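Local coordinates for protein peptidoglycan N-acetylglucosamine deacetylase (Agathobacter rectalis, PDB 5JMU) that probably removes acetyl groups from N-acetylglucosamine residues of peptidoglycan, this chain being the zinc-binding catalytic domain of a longer membrane protein, at residues Val73-Ala78 and Ser112-Pro117; Tyr23-Asp28 and Leu211-Ser216; Gly118-Thr123 and Leu145-Trp150; Phe51-His56 and Ala78-Asn83. One frame throughout, in Å; residues are numbered along the deposited sequence.

Interaction 1: Val73-Ala78 and Ser112-Pro117; sequences VAIHSA and SIIRFP. With ZN (zinc ion), chain C.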
loop_
_atom_site.group_PDB
_atom_site.type_symbol
_atom_site.label_atom_id
_atom_site.label_comp_id
_atom_site.label_asym_id
_atom_site.label_seq_id
_atom_site.Cartn_x
_atom_site.Cartn_y
_atom_site.Cartn_z
ATOM N N VAL A 73 -4.085 -0.491 8.224
ATOM C CA VAL A 73 -4.655 0.617 7.484
ATOM C C VAL A 73 -3.628 1.737 7.443
ATOM O O VAL A 73 -3.147 2.209 8.506
ATOM C CB VAL A 73 -5.970 1.089 8.156
ATOM C CG1 VAL A 73 -6.467 2.406 7.476
ATOM C CG2 VAL A 73 -6.995 -0.001 8.020
ATOM N N ALA A 74 -3.229 2.095 6.223
ATOM C CA ALA A 74 -2.160 3.066 6.000
ATOM C C ALA A 74 -2.662 4.172 5.042
ATOM O O ALA A 74 -3.693 4.036 4.393
ATOM C CB ALA A 74 -0.936 2.361 5.429
ATOM N N ILE A 75 -1.923 5.275 4.954
ATOM C CA ILE A 75 -2.350 6.389 4.112
ATOM C C ILE A 75 -1.838 6.300 2.699
ATOM O O ILE A 75 -0.673 6.008 2.533
ATOM C CB ILE A 75 -1.845 7.707 4.722
ATOM C CG1 ILE A 75 -2.521 7.927 6.073
ATOM C CG2 ILE A 75 -2.181 8.899 3.770
ATOM C CD1 ILE A 75 -1.967 9.136 6.902
ATOM N N HIS A 76 -2.705 6.540 1.695
ATOM C CA HIS A 76 -2.240 6.756 0.312
ATOM C C HIS A 76 -2.428 8.247 0.006
ATOM O O HIS A 76 -1.457 9.005 -0.114
ATOM C CB HIS A 76 -2.997 5.835 -0.648
ATOM C CG HIS A 76 -2.407 5.705 -2.030
ATOM N ND1 HIS A 76 -1.045 5.721 -2.284
ATOM C CD2 HIS A 76 -3.023 5.510 -3.220
ATOM C CE1 HIS A 76 -0.864 5.564 -3.599
ATOM N NE2 HIS A 76 -2.044 5.449 -4.189
ATOM N N SER A 77 -3.677 8.681 -0.010
ATOM C CA SER A 77 -3.977 10.102 -0.232
ATOM C C SER A 77 -5.475 10.337 -0.123
ATOM O O SER A 77 -6.249 9.502 -0.551
ATOM C CB SER A 77 -3.486 10.533 -1.633
ATOM O OG SER A 77 -4.024 11.812 -1.955
ATOM N N ALA A 78 -5.895 11.447 0.464
ATOM C CA ALA A 78 -7.336 11.677 0.515
ATOM C C ALA A 78 -7.888 11.899 -0.881
ATOM O O ALA A 78 -8.875 11.265 -1.272
ATOM C CB ALA A 78 -7.680 12.891 1.458
ATOM N N SER A 112 0.301 5.008 10.828
ATOM C CA SER A 112 1.753 5.054 11.035
ATOM C C SER A 112 2.607 4.947 9.769
ATOM O O SER A 112 3.789 5.264 9.806
ATOM C CB SER A 112 2.191 3.909 11.964
ATOM O OG SER A 112 1.617 4.049 13.270
ATOM N N ILE A 113 1.997 4.463 8.694
ATOM C CA ILE A 113 2.678 4.115 7.457
ATOM C C ILE A 113 1.925 4.781 6.323
ATOM O O ILE A 113 0.695 4.888 6.377
ATOM C CB ILE A 113 2.704 2.559 7.223
ATOM C CG1 ILE A 113 3.211 1.837 8.479
ATOM C CG2 ILE A 113 3.605 2.209 5.979
ATOM C CD1 ILE A 113 3.197 0.267 8.380
ATOM N N ILE A 114 2.669 5.244 5.324
ATOM C CA ILE A 114 2.074 5.808 4.117
ATOM C C ILE A 114 2.669 5.190 2.869
ATOM O O ILE A 114 3.735 4.537 2.911
ATOM C CB ILE A 114 2.240 7.368 4.049
ATOM C CG1 ILE A 114 3.679 7.737 3.649
ATOM C CG2 ILE A 114 1.916 8.003 5.380
ATOM C CD1 ILE A 114 3.814 9.245 3.274
ATOM N N ARG A 115 1.989 5.368 1.734
ATOM C CA ARG A 115 2.587 5.086 0.431
ATOM C C ARG A 115 2.335 6.307 -0.425
ATOM O O ARG A 115 1.181 6.668 -0.668
ATOM C CB ARG A 115 1.992 3.845 -0.216
ATOM C CG ARG A 115 2.537 3.659 -1.690
ATOM C CD ARG A 115 2.093 2.301 -2.215
ATOM N NE ARG A 115 2.844 1.216 -1.592
ATOM C CZ ARG A 115 2.381 -0.048 -1.528
ATOM N NH1 ARG A 115 1.165 -0.338 -2.007
ATOM N NH2 ARG A 115 3.135 -1.033 -1.000
ATOM N N PHE A 116 3.402 6.922 -0.913
ATOM C CA PHE A 116 3.251 8.076 -1.776
ATOM C C PHE A 116 2.530 7.700 -3.059
ATOM O O PHE A 116 2.863 6.670 -3.660
ATOM C CB PHE A 116 4.622 8.626 -2.168
ATOM C CG PHE A 116 5.374 9.266 -1.062
ATOM C CD1 PHE A 116 5.084 10.571 -0.622
ATOM C CD2 PHE A 116 6.409 8.569 -0.424
ATOM C CE1 PHE A 116 5.833 11.195 0.392
ATOM C CE2 PHE A 116 7.162 9.190 0.630
ATOM C CZ PHE A 116 6.872 10.499 1.047
ATOM N N PRO A 117 1.573 8.536 -3.513
ATOM C CA PRO A 117 0.991 8.287 -4.830
ATOM C C PRO A 117 2.073 8.336 -5.912
ATOM O O PRO A 117 2.890 9.255 -5.969
ATOM C CB PRO A 117 -0.059 9.414 -4.955
ATOM C CG PRO A 117 -0.521 9.601 -3.486
ATOM C CD PRO A 117 0.793 9.543 -2.726
HETATM ZN ZN ZN C . -2.611 5.193 -6.194
HETATM O O HOH W 1 -0.520 2.643 9.408
HETATM O O HOH W 2 -1.599 3.406 -6.324
HETATM O O HOH W 3 -3.086 4.812 -8.217
HETATM O O HOH W 4 -0.795 6.125 -6.933
#

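Interaction 2: Tyr23-Asp28 and Leu211-Ser216; sequences YLTFDD and LPLTTS. With ZN (zinc ion), chain C.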
loop_
_atom_site.group_PDB
_atom_site.type_symbol
_atom_site.label_atom_id
_atom_site.label_comp_id
_atom_site.label_asym_id
_atom_site.label_seq_id
_atom_site.Cartn_x
_atom_site.Cartn_y
_atom_site.Cartn_z
ATOM N N TYR A 23 4.142 -9.523 1.731
ATOM C CA TYR A 23 3.231 -8.503 2.233
ATOM C C TYR A 23 2.329 -8.164 1.061
ATOM O O TYR A 23 2.767 -7.455 0.138
ATOM C CB TYR A 23 3.982 -7.256 2.709
ATOM C CG TYR A 23 4.955 -7.472 3.869
ATOM C CD1 TYR A 23 4.529 -7.461 5.192
ATOM C CD2 TYR A 23 6.332 -7.590 3.619
ATOM C CE1 TYR A 23 5.446 -7.619 6.234
ATOM C CE2 TYR A 23 7.260 -7.751 4.662
ATOM C CZ TYR A 23 6.813 -7.761 5.967
ATOM O OH TYR A 23 7.732 -7.916 6.987
ATOM N N LEU A 24 1.079 -8.648 1.071
ATOM C CA LEU A 24 0.120 -8.203 0.054
ATOM C C LEU A 24 -0.336 -6.797 0.437
ATOM O O LEU A 24 -0.707 -6.536 1.607
ATOM C CB LEU A 24 -1.110 -9.136 -0.011
ATOM C CG LEU A 24 -0.854 -10.529 -0.539
ATOM C CD1 LEU A 24 -2.145 -11.363 -0.413
ATOM C CD2 LEU A 24 -0.415 -10.433 -1.980
ATOM N N THR A 25 -0.276 -5.869 -0.513
ATOM C CA THR A 25 -0.732 -4.504 -0.238
ATOM C C THR A 25 -1.663 -4.036 -1.323
ATOM O O THR A 25 -1.541 -4.419 -2.491
ATOM C CB THR A 25 0.436 -3.496 -0.096
ATOM O OG1 THR A 25 1.020 -3.176 -1.387
ATOM C CG2 THR A 25 1.518 -4.083 0.816
ATOM N N PHE A 26 -2.591 -3.163 -0.951
ATOM C CA PHE A 26 -3.661 -2.719 -1.855
ATOM C C PHE A 26 -3.804 -1.201 -1.801
ATOM O O PHE A 26 -4.098 -0.642 -0.711
ATOM C CB PHE A 26 -4.990 -3.397 -1.457
ATOM C CG PHE A 26 -4.916 -4.911 -1.553
ATOM C CD1 PHE A 26 -5.118 -5.544 -2.792
ATOM C CD2 PHE A 26 -4.601 -5.676 -0.432
ATOM C CE1 PHE A 26 -4.992 -6.944 -2.932
ATOM C CE2 PHE A 26 -4.477 -7.080 -0.533
ATOM C CZ PHE A 26 -4.667 -7.710 -1.795
ATOM N N ASP A 27 -3.698 -0.567 -2.975
ATOM C CA ASP A 27 -3.813 0.898 -3.090
ATOM C C ASP A 27 -5.124 1.299 -3.649
ATOM O O ASP A 27 -5.746 0.549 -4.419
ATOM C CB ASP A 27 -2.783 1.510 -4.077
ATOM C CG ASP A 27 -1.392 1.654 -3.494
ATOM O OD1 ASP A 27 -1.112 1.131 -2.405
ATOM O OD2 ASP A 27 -0.586 2.268 -4.235
ATOM N N ASP A 28 -5.503 2.518 -3.294
ATOM C CA ASP A 28 -6.522 3.337 -3.984
ATOM C C ASP A 28 -7.948 3.130 -3.472
ATOM O O ASP A 28 -8.802 3.947 -3.783
ATOM C CB ASP A 28 -6.528 3.110 -5.519
ATOM C CG ASP A 28 -5.426 3.846 -6.244
ATOM O OD1 ASP A 28 -4.409 4.241 -5.614
ATOM O OD2 ASP A 28 -5.496 3.918 -7.475
ATOM N N LEU A 211 2.068 -11.673 5.555
ATOM C CA LEU A 211 2.037 -10.831 6.734
ATOM C C LEU A 211 1.488 -9.449 6.398
ATOM O O LEU A 211 1.602 -8.996 5.252
ATOM C CB LEU A 211 3.443 -10.692 7.286
ATOM C CG LEU A 211 4.151 -11.915 7.845
ATOM C CD1 LEU A 211 5.594 -11.553 8.237
ATOM C CD2 LEU A 211 3.353 -12.410 9.027
ATOM N N PRO A 212 0.948 -8.733 7.382
ATOM C CA PRO A 212 0.651 -7.291 7.262
ATOM C C PRO A 212 1.890 -6.454 7.614
ATOM O O PRO A 212 2.765 -6.914 8.366
ATOM C CB PRO A 212 -0.445 -7.054 8.295
ATOM C CG PRO A 212 -0.023 -8.039 9.465
ATOM C CD PRO A 212 0.648 -9.259 8.738
ATOM N N LEU A 213 1.979 -5.243 7.056
ATOM C CA LEU A 213 3.092 -4.361 7.408
ATOM C C LEU A 213 2.823 -3.794 8.768
ATOM O O LEU A 213 1.687 -3.389 9.082
ATOM C CB LEU A 213 3.244 -3.224 6.371
ATOM C CG LEU A 213 3.843 -3.671 5.023
ATOM C CD1 LEU A 213 3.572 -2.587 3.970
ATOM C CD2 LEU A 213 5.325 -3.987 5.146
ATOM N N THR A 214 3.868 -3.696 9.599
ATOM C CA THR A 214 3.763 -3.016 10.880
ATOM C C THR A 214 4.935 -2.057 11.021
ATOM O O THR A 214 5.794 -1.988 10.167
ATOM C CB THR A 214 3.761 -3.989 12.058
ATOM O OG1 THR A 214 5.060 -4.595 12.166
ATOM C CG2 THR A 214 2.727 -5.071 11.827
ATOM N N THR A 215 4.953 -1.320 12.115
ATOM C CA THR A 215 6.017 -0.332 12.281
ATOM C C THR A 215 7.391 -0.970 12.504
ATOM O O THR A 215 8.394 -0.292 12.369
ATOM C CB THR A 215 5.714 0.628 13.454
ATOM O OG1 THR A 215 5.515 -0.135 14.632
ATOM C CG2 THR A 215 4.444 1.457 13.119
ATOM N N SER A 216 7.428 -2.255 12.834
ATOM C CA SER A 216 8.719 -2.917 12.972
ATOM C C SER A 216 9.109 -3.695 11.711
ATOM O O SER A 216 10.185 -4.299 11.687
ATOM C CB SER A 216 8.713 -3.821 14.211
ATOM O OG SER A 216 7.599 -4.655 14.170
HETATM ZN ZN ZN C . -2.611 5.193 -6.194
HETATM O O HOH W 5 -0.105 -10.247 3.227
HETATM O O HOH W 6 0.807 -6.655 3.889
HETATM O O HOH W 2 -1.599 3.406 -6.324
HETATM O O HOH W 3 -3.086 4.812 -8.217
HETATM O O HOH W 4 -0.795 6.125 -6.933
#

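Interaction 3: Gly118-Thr123 and Leu145-Trp150; sequences GGSSNT and LLYCDW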
loop_
_atom_site.group_PDB
_atom_site.type_symbol
_atom_site.label_atom_id
_atom_site.label_comp_id
_atom_site.label_asym_id
_atom_site.label_seq_id
_atom_site.Cartn_x
_atom_site.Cartn_y
_atom_site.Cartn_z
ATOM N N GLY A 118 2.104 7.287 -6.730
ATOM C CA GLY A 118 3.113 7.114 -7.762
ATOM C C GLY A 118 4.388 6.454 -7.231
ATOM O O GLY A 118 5.329 6.211 -8.000
ATOM N N GLY A 119 4.430 6.168 -5.927
ATOM C CA GLY A 119 5.646 5.674 -5.273
ATOM C C GLY A 119 6.566 6.823 -4.869
ATOM O O GLY A 119 6.440 7.923 -5.406
ATOM N N SER A 120 7.512 6.612 -3.950
ATOM C CA SER A 120 8.445 7.702 -3.619
ATOM C C SER A 120 9.335 8.046 -4.816
ATOM O O SER A 120 9.959 9.123 -4.845
ATOM C CB SER A 120 9.322 7.313 -2.405
ATOM O OG SER A 120 10.262 6.291 -2.729
ATOM N N SER A 121 9.359 7.122 -5.774
ATOM C CA SER A 121 10.152 7.213 -7.012
ATOM C C SER A 121 9.486 7.980 -8.142
ATOM O O SER A 121 10.088 8.119 -9.241
ATOM C CB SER A 121 10.456 5.782 -7.487
ATOM O OG SER A 121 9.218 5.045 -7.542
ATOM N N ASN A 122 8.269 8.471 -7.913
ATOM C CA ASN A 122 7.509 9.076 -9.022
ATOM C C ASN A 122 8.200 10.298 -9.595
ATOM O O ASN A 122 8.884 11.013 -8.879
ATOM C CB ASN A 122 6.083 9.472 -8.592
ATOM C CG ASN A 122 6.043 10.766 -7.789
ATOM O OD1 ASN A 122 6.126 11.853 -8.356
ATOM N ND2 ASN A 122 5.909 10.654 -6.478
ATOM N N THR A 123 7.997 10.551 -10.898
ATOM C CA THR A 123 8.471 11.811 -11.476
ATOM C C THR A 123 7.336 12.716 -11.903
ATOM O O THR A 123 7.592 13.869 -12.284
ATOM C CB THR A 123 9.380 11.600 -12.690
ATOM O OG1 THR A 123 8.698 10.854 -13.696
ATOM C CG2 THR A 123 10.633 10.895 -12.257
ATOM N N LEU A 145 6.569 9.269 10.548
ATOM C CA LEU A 145 5.860 8.347 9.669
ATOM C C LEU A 145 6.816 7.434 8.884
ATOM O O LEU A 145 7.976 7.802 8.640
ATOM C CB LEU A 145 5.002 9.140 8.692
ATOM C CG LEU A 145 3.831 9.877 9.336
ATOM C CD1 LEU A 145 3.250 10.751 8.259
ATOM C CD2 LEU A 145 2.820 8.840 9.838
ATOM N N LEU A 146 6.348 6.244 8.536
ATOM C CA LEU A 146 7.107 5.310 7.712
ATOM C C LEU A 146 6.483 5.324 6.347
ATOM O O LEU A 146 5.289 5.606 6.229
ATOM C CB LEU A 146 7.046 3.885 8.260
ATOM C CG LEU A 146 7.590 3.774 9.683
ATOM C CD1 LEU A 146 7.064 2.496 10.342
ATOM C CD2 LEU A 146 9.080 3.829 9.653
ATOM N N TYR A 147 7.266 5.065 5.303
ATOM C CA TYR A 147 6.641 4.954 3.979
ATOM C C TYR A 147 7.135 3.678 3.319
ATOM O O TYR A 147 8.214 3.177 3.631
ATOM C CB TYR A 147 6.932 6.169 3.080
ATOM C CG TYR A 147 8.376 6.353 2.620
ATOM C CD1 TYR A 147 9.315 7.032 3.409
ATOM C CD2 TYR A 147 8.790 5.846 1.374
ATOM C CE1 TYR A 147 10.641 7.225 2.955
ATOM C CE2 TYR A 147 10.094 6.033 0.910
ATOM C CZ TYR A 147 11.012 6.689 1.709
ATOM O OH TYR A 147 12.302 6.845 1.212
ATOM N N CYS A 148 6.322 3.134 2.435
ATOM C CA CYS A 148 6.674 1.866 1.776
ATOM C C CYS A 148 6.303 1.930 0.291
ATOM O O CYS A 148 5.202 2.366 -0.084
ATOM C CB CYS A 148 5.934 0.725 2.470
ATOM S SG CYS A 148 6.529 -0.915 1.997
ATOM N N ASP A 149 7.282 1.591 -0.555
ATOM C CA ASP A 149 7.039 1.363 -1.969
ATOM C C ASP A 149 6.723 -0.127 -2.176
ATOM O O ASP A 149 5.932 -0.664 -1.421
ATOM C CB ASP A 149 8.264 1.851 -2.751
ATOM C CG ASP A 149 8.460 3.357 -2.603
ATOM O OD1 ASP A 149 7.447 4.114 -2.687
ATOM O OD2 ASP A 149 9.596 3.808 -2.385
ATOM N N TRP A 150 7.328 -0.786 -3.170
ATOM C CA TRP A 150 7.026 -2.199 -3.415
ATOM C C TRP A 150 8.174 -2.817 -4.211
ATOM O O TRP A 150 8.973 -2.089 -4.790
ATOM C CB TRP A 150 5.698 -2.362 -4.193
ATOM C CG TRP A 150 5.732 -1.650 -5.531
ATOM C CD1 TRP A 150 6.019 -2.214 -6.773
ATOM C CD2 TRP A 150 5.452 -0.257 -5.779
ATOM N NE1 TRP A 150 5.966 -1.232 -7.749
ATOM C CE2 TRP A 150 5.618 -0.031 -7.163
ATOM C CE3 TRP A 150 5.071 0.828 -4.956
ATOM C CZ2 TRP A 150 5.411 1.238 -7.756
ATOM C CZ3 TRP A 150 4.890 2.084 -5.543
ATOM C CH2 TRP A 150 5.054 2.275 -6.925
HETATM O O HOH W 7 12.533 6.335 -1.322
#

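Interaction 4: Phe51-His56 and Ala78-Asn83; sequences FVTNTH and ASHKYN. With ZN (zinc ion), chain C.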
loop_
_atom_site.group_PDB
_atom_site.type_symbol
_atom_site.label_atom_id
_atom_site.label_comp_id
_atom_site.label_asym_id
_atom_site.label_seq_id
_atom_site.Cartn_x
_atom_site.Cartn_y
_atom_site.Cartn_z
ATOM N N PHE A 51 -3.532 0.763 1.605
ATOM C CA PHE A 51 -3.106 2.167 1.493
ATOM C C PHE A 51 -4.288 2.929 0.913
ATOM O O PHE A 51 -4.550 2.855 -0.296
ATOM C CB PHE A 51 -1.842 2.269 0.626
ATOM C CG PHE A 51 -0.636 1.670 1.289
ATOM C CD1 PHE A 51 0.084 2.420 2.206
ATOM C CD2 PHE A 51 -0.241 0.381 1.010
ATOM C CE1 PHE A 51 1.232 1.904 2.819
ATOM C CE2 PHE A 51 0.900 -0.166 1.627
ATOM C CZ PHE A 51 1.654 0.609 2.531
ATOM N N VAL A 52 -5.009 3.650 1.785
ATOM C CA VAL A 52 -6.366 4.093 1.442
ATOM C C VAL A 52 -6.489 5.548 0.965
ATOM O O VAL A 52 -5.578 6.384 1.155
ATOM C CB VAL A 52 -7.326 3.850 2.653
ATOM C CG1 VAL A 52 -7.385 2.332 2.968
ATOM C CG2 VAL A 52 -6.888 4.624 3.881
ATOM N N THR A 53 -7.628 5.825 0.310
ATOM C CA THR A 53 -7.931 7.130 -0.225
ATOM C C THR A 53 -9.354 7.455 0.167
ATOM O O THR A 53 -10.070 6.571 0.666
ATOM C CB THR A 53 -7.896 7.182 -1.775
ATOM O OG1 THR A 53 -9.016 6.447 -2.295
ATOM C CG2 THR A 53 -6.593 6.662 -2.335
ATOM N N ASN A 54 -9.780 8.674 -0.134
ATOM C CA ASN A 54 -11.182 9.008 -0.004
ATOM C C ASN A 54 -11.831 9.244 -1.369
ATOM O O ASN A 54 -12.757 10.060 -1.514
ATOM C CB ASN A 54 -11.347 10.224 0.895
ATOM C CG ASN A 54 -12.744 10.308 1.468
ATOM O OD1 ASN A 54 -13.343 9.283 1.829
ATOM N ND2 ASN A 54 -13.259 11.494 1.541
ATOM N N THR A 55 -11.334 8.508 -2.372
ATOM C CA THR A 55 -11.859 8.662 -3.733
ATOM C C THR A 55 -13.308 8.171 -3.873
ATOM O O THR A 55 -14.081 8.668 -4.703
ATOM C CB THR A 55 -10.962 7.895 -4.718
ATOM O OG1 THR A 55 -9.680 8.529 -4.743
ATOM C CG2 THR A 55 -11.539 7.959 -6.129
ATOM N N HIS A 56 -13.664 7.190 -3.052
ATOM C CA HIS A 56 -14.988 6.557 -3.126
ATOM C C HIS A 56 -15.623 6.614 -1.763
ATOM O O HIS A 56 -15.678 5.584 -1.083
ATOM C CB HIS A 56 -14.864 5.114 -3.607
ATOM C CG HIS A 56 -14.254 4.996 -4.968
ATOM N ND1 HIS A 56 -12.958 4.572 -5.167
ATOM C CD2 HIS A 56 -14.745 5.307 -6.192
ATOM C CE1 HIS A 56 -12.683 4.602 -6.461
ATOM N NE2 HIS A 56 -13.754 5.036 -7.104
ATOM N N ALA A 78 -5.895 11.447 0.464
ATOM C CA ALA A 78 -7.336 11.677 0.515
ATOM C C ALA A 78 -7.888 11.899 -0.881
ATOM O O ALA A 78 -8.875 11.265 -1.272
ATOM C CB ALA A 78 -7.680 12.891 1.458
ATOM N N SER A 79 -7.296 12.838 -1.627
ATOM C CA SER A 79 -7.806 13.173 -2.941
ATOM C C SER A 79 -7.271 12.323 -4.083
ATOM O O SER A 79 -7.949 12.212 -5.116
ATOM C CB SER A 79 -7.507 14.638 -3.287
ATOM O OG SER A 79 -6.102 14.800 -3.469
ATOM N N HIS A 80 -6.063 11.798 -3.892
ATOM C CA HIS A 80 -5.325 11.090 -4.930
ATOM C C HIS A 80 -5.270 11.926 -6.207
ATOM O O HIS A 80 -5.350 11.393 -7.321
ATOM C CB HIS A 80 -5.968 9.720 -5.209
ATOM C CG HIS A 80 -5.036 8.727 -5.835
ATOM N ND1 HIS A 80 -4.887 8.602 -7.205
ATOM C CD2 HIS A 80 -4.243 7.777 -5.285
ATOM C CE1 HIS A 80 -4.022 7.632 -7.470
ATOM N NE2 HIS A 80 -3.620 7.112 -6.322
ATOM N N LYS A 81 -5.133 13.242 -6.058
ATOM C CA LYS A 81 -4.969 14.109 -7.207
ATOM C C LYS A 81 -3.537 14.619 -7.233
ATOM O O LYS A 81 -3.139 15.447 -6.384
ATOM C CB LYS A 81 -5.957 15.277 -7.171
ATOM C CG LYS A 81 -7.405 14.875 -7.421
ATOM C CD LYS A 81 -8.306 16.088 -7.271
ATOM C CE LYS A 81 -9.773 15.692 -7.161
ATOM N NZ LYS A 81 -10.564 16.769 -6.487
ATOM N N TYR A 82 -2.749 14.116 -8.179
ATOM C CA TYR A 82 -1.327 14.467 -8.233
ATOM C C TYR A 82 -1.164 15.977 -8.365
ATOM O O TYR A 82 -0.260 16.564 -7.756
ATOM C CB TYR A 82 -0.589 13.755 -9.430
ATOM C CG TYR A 82 -0.599 12.232 -9.356
ATOM C CD1 TYR A 82 0.127 11.553 -8.396
ATOM C CD2 TYR A 82 -1.351 11.464 -10.246
ATOM C CE1 TYR A 82 0.095 10.147 -8.308
ATOM C CE2 TYR A 82 -1.381 10.047 -10.154
ATOM C CZ TYR A 82 -0.651 9.397 -9.184
ATOM O OH TYR A 82 -0.682 8.003 -9.050
ATOM N N ASN A 83 -2.032 16.602 -9.156
ATOM C CA ASN A 83 -1.893 18.019 -9.450
ATOM C C ASN A 83 -2.321 18.922 -8.316
ATOM O O ASN A 83 -2.228 20.143 -8.433
ATOM C CB ASN A 83 -2.652 18.356 -10.743
ATOM C CG ASN A 83 -4.132 18.294 -10.591
ATOM O OD1 ASN A 83 -4.665 17.795 -9.598
ATOM N ND2 ASN A 83 -4.828 18.730 -11.637
HETATM ZN ZN ZN C . -2.611 5.193 -6.194
HETATM O O HOH W 4 -0.795 6.125 -6.933
HETATM O O HOH W 2 -1.599 3.406 -6.324
HETATM O O HOH W 3 -3.086 4.812 -8.217
#

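Interaction 1: Val73-Ala78 and Ser112-Pro117
The zinc site of this NodB-type deacetylase domain is built partly on a short parallel pairing, in which Ile75 of strand 72-77 bridges Ile114 of strand 113-114. Ile75 N gives a hydrogen bond to Ile113 O (3.0 Å), and Ile75 O receives Arg115 N almost head-on, so the two neighbours of Ile114 grip Ile75 from both ends. One residue on, His76 uses both ring nitrogens: NE2 binds the zinc ion at 2.1 Å, while ND1 donates to Arg115 O at 2.9 Å. That carbonyl lies near the imidazole plane, although the ring nitrogen approaches it from above the carbonyl plane. CG of His76 stands anti to the backbone N (chi1 -166°), which carries the ring along the partner chain to meet this oxygen. Pro117 covers one imidazole face, its CG 4.3 Å from the ring centroid in a CH-pi contact, and the same CG touches Ser77 CB at 3.6 Å. Metal, carbonyl and proline together fix the turn of the ring, and the carbonyl would probably make NE2 a stronger zinc ligand. Beside the backbone pairing, Ile75 CB packs on Ile114 CG2 (3.8 Å). Strand 49-53 flanks strand 72-77, Ile75 reaches helix 89-107, and Ile114 and Phe116 lean on helix 132-142.

Interaction 2: Tyr23-Asp28 and Leu211-Ser216
Tyr23 and Leu213 make the main apolar contact: the Leu213 CD2 methyl sits over one face of the phenol ring, 3.7 Å from its centroid and 15° off the normal, a CH-pi contact in which the side chains cross at about a right angle. Leu211 CB adds a touch on Tyr23 CE1 (3.8 Å), and the other Leu213 methyl, CD1, reaches Thr25 CG2. Carbonyl contacts come next, with Pro212 O at the ring edge, 3.5 Å from Tyr23 CE1, and Leu211 O 3.5 Å from Tyr23 CA. Replacing Tyr23 by an alanine is likely to leave the Leu213 methyl without the ring face it rests on and to open a gap beside Leu211. No direct hydrogen bond joins the segments; water 6 instead donates to Leu24 O and Leu211 O. At the far end of the strand, Asp28 OD1 binds the zinc ion at 2.1 Å, and Asp27 OD2 accepts from zinc-bound water 2. Paired acidic residues at a strand's C-terminal end are characteristic of NodB-type deacetylases.

Interaction 3: Gly118-Thr123 and Leu145-Trp150
Gly119 to Asn122 form a type I beta turn, and its opening residue comes alongside the chain that follows strand 146-147, with Gly119 CA 5.6 Å from Asp149 CA. Asn122 closes the turn twice, sending both its backbone N and its ND2 to Gly119 O. Glycine is called for at 119 by its backbone angles, and Trp150 presses on the same spot, its CZ3 3.7 Å from Gly119 CA. Across the contact, the Asp149 carboxylate takes the start of the turn with both oxygens, each on its syn side: Ser120 N donates to OD1 (2.8 Å, 171° at the hydrogen), and Ser120 OG to OD2 (2.6 Å). The Ser120 hydroxyl lies between its backbone N and carbonyl carbon (chi1 70°), which sets it beside its own N-H to face the same carboxylate. Ser120 CB meets Tyr147 CE2 at 3.6 Å, and water 7 joins Ser120 OG to Tyr147 OH. With an asparagine here in place of Asp149, one carboxylate oxygen becomes an NH2, and either Ser120 N or the Ser120 hydroxyl would probably be left without its acceptor. The bidentate grip ties the loop holding Gly118, whose CA lies about 6 Å from the zinc ion, to the chain after strand 146-147. With His222 N as a further donor to OD2, three hydrogen bonds hold the buried carboxylate and fix its rotation.

Interaction 4: Phe51-His56 and Ala78-Asn83
Thr53 CG2 rests 3.9 Å from His80 CD2, bringing the end of strand 49-53 against a ligand of the Asp-His-His zinc site characteristic of carbohydrate esterase family 4. His80 NE2 binds the zinc ion at 2.2 Å, completing the protein ligands with Asp28 and His76. Its CG stands anti to the backbone N (chi1 -158°), which swings the imidazole from the loop toward the metal. Two residues on from Thr53, Thr55 OG1 lies 3.9 Å from His80 CB, so the two threonines touch the ring and the root of the same side chain. The direct hydrogen bond between the segments is a backbone one, Asn54 N to Ala78 O at 3.0 Å and 146° at the hydrogen; Asn54 CB also packs against that carbonyl oxygen. Further out, ST turns shape both chains. Thr53 OG1 accepts from Thr55 N (3.1 Å) and is itself hydrogen-bonded to Asp28 O, linking this threonine to another zinc ligand's backbone. Ser79 OG accepts from the backbone N of Lys81, which is at the N-cap position right before helix 82-85. Asp95 of helix 89-107 holds the backbone N of Ala78 and Ser79, and Ser77 OG meets His80 N, steadying the loop that presents the histidine. Beyond it, Tyr82 reaches back to the metal: its OH lies 2.8 Å from zinc-bound water 4, to which it is hydrogen-bonded.

Interactions 1, 2 and 4 converge on one zinc ion, each supplying a single protein ligand, and all three reach the main parallel sheet, where strands 21-27, 49-53 and 72-77 are successive neighbours. Interactions 1 and 4 share Ala78, with centres about 9 Å apart, and their segments alternate along the chain; interaction 2, with its late partner 211-216, spans all the others. Interaction 3 follows interaction 1, their centres about 9 Å apart, joined through paired strands 113-114 and 146-147. Arg115 ties these regions together, its NH1 in a salt bridge to Asp27 OD1 and its NH2 hydrogen-bonded to Asp149 O. The C-terminal ends of neighbouring strands and the loops after them thereby meet at one metal centre.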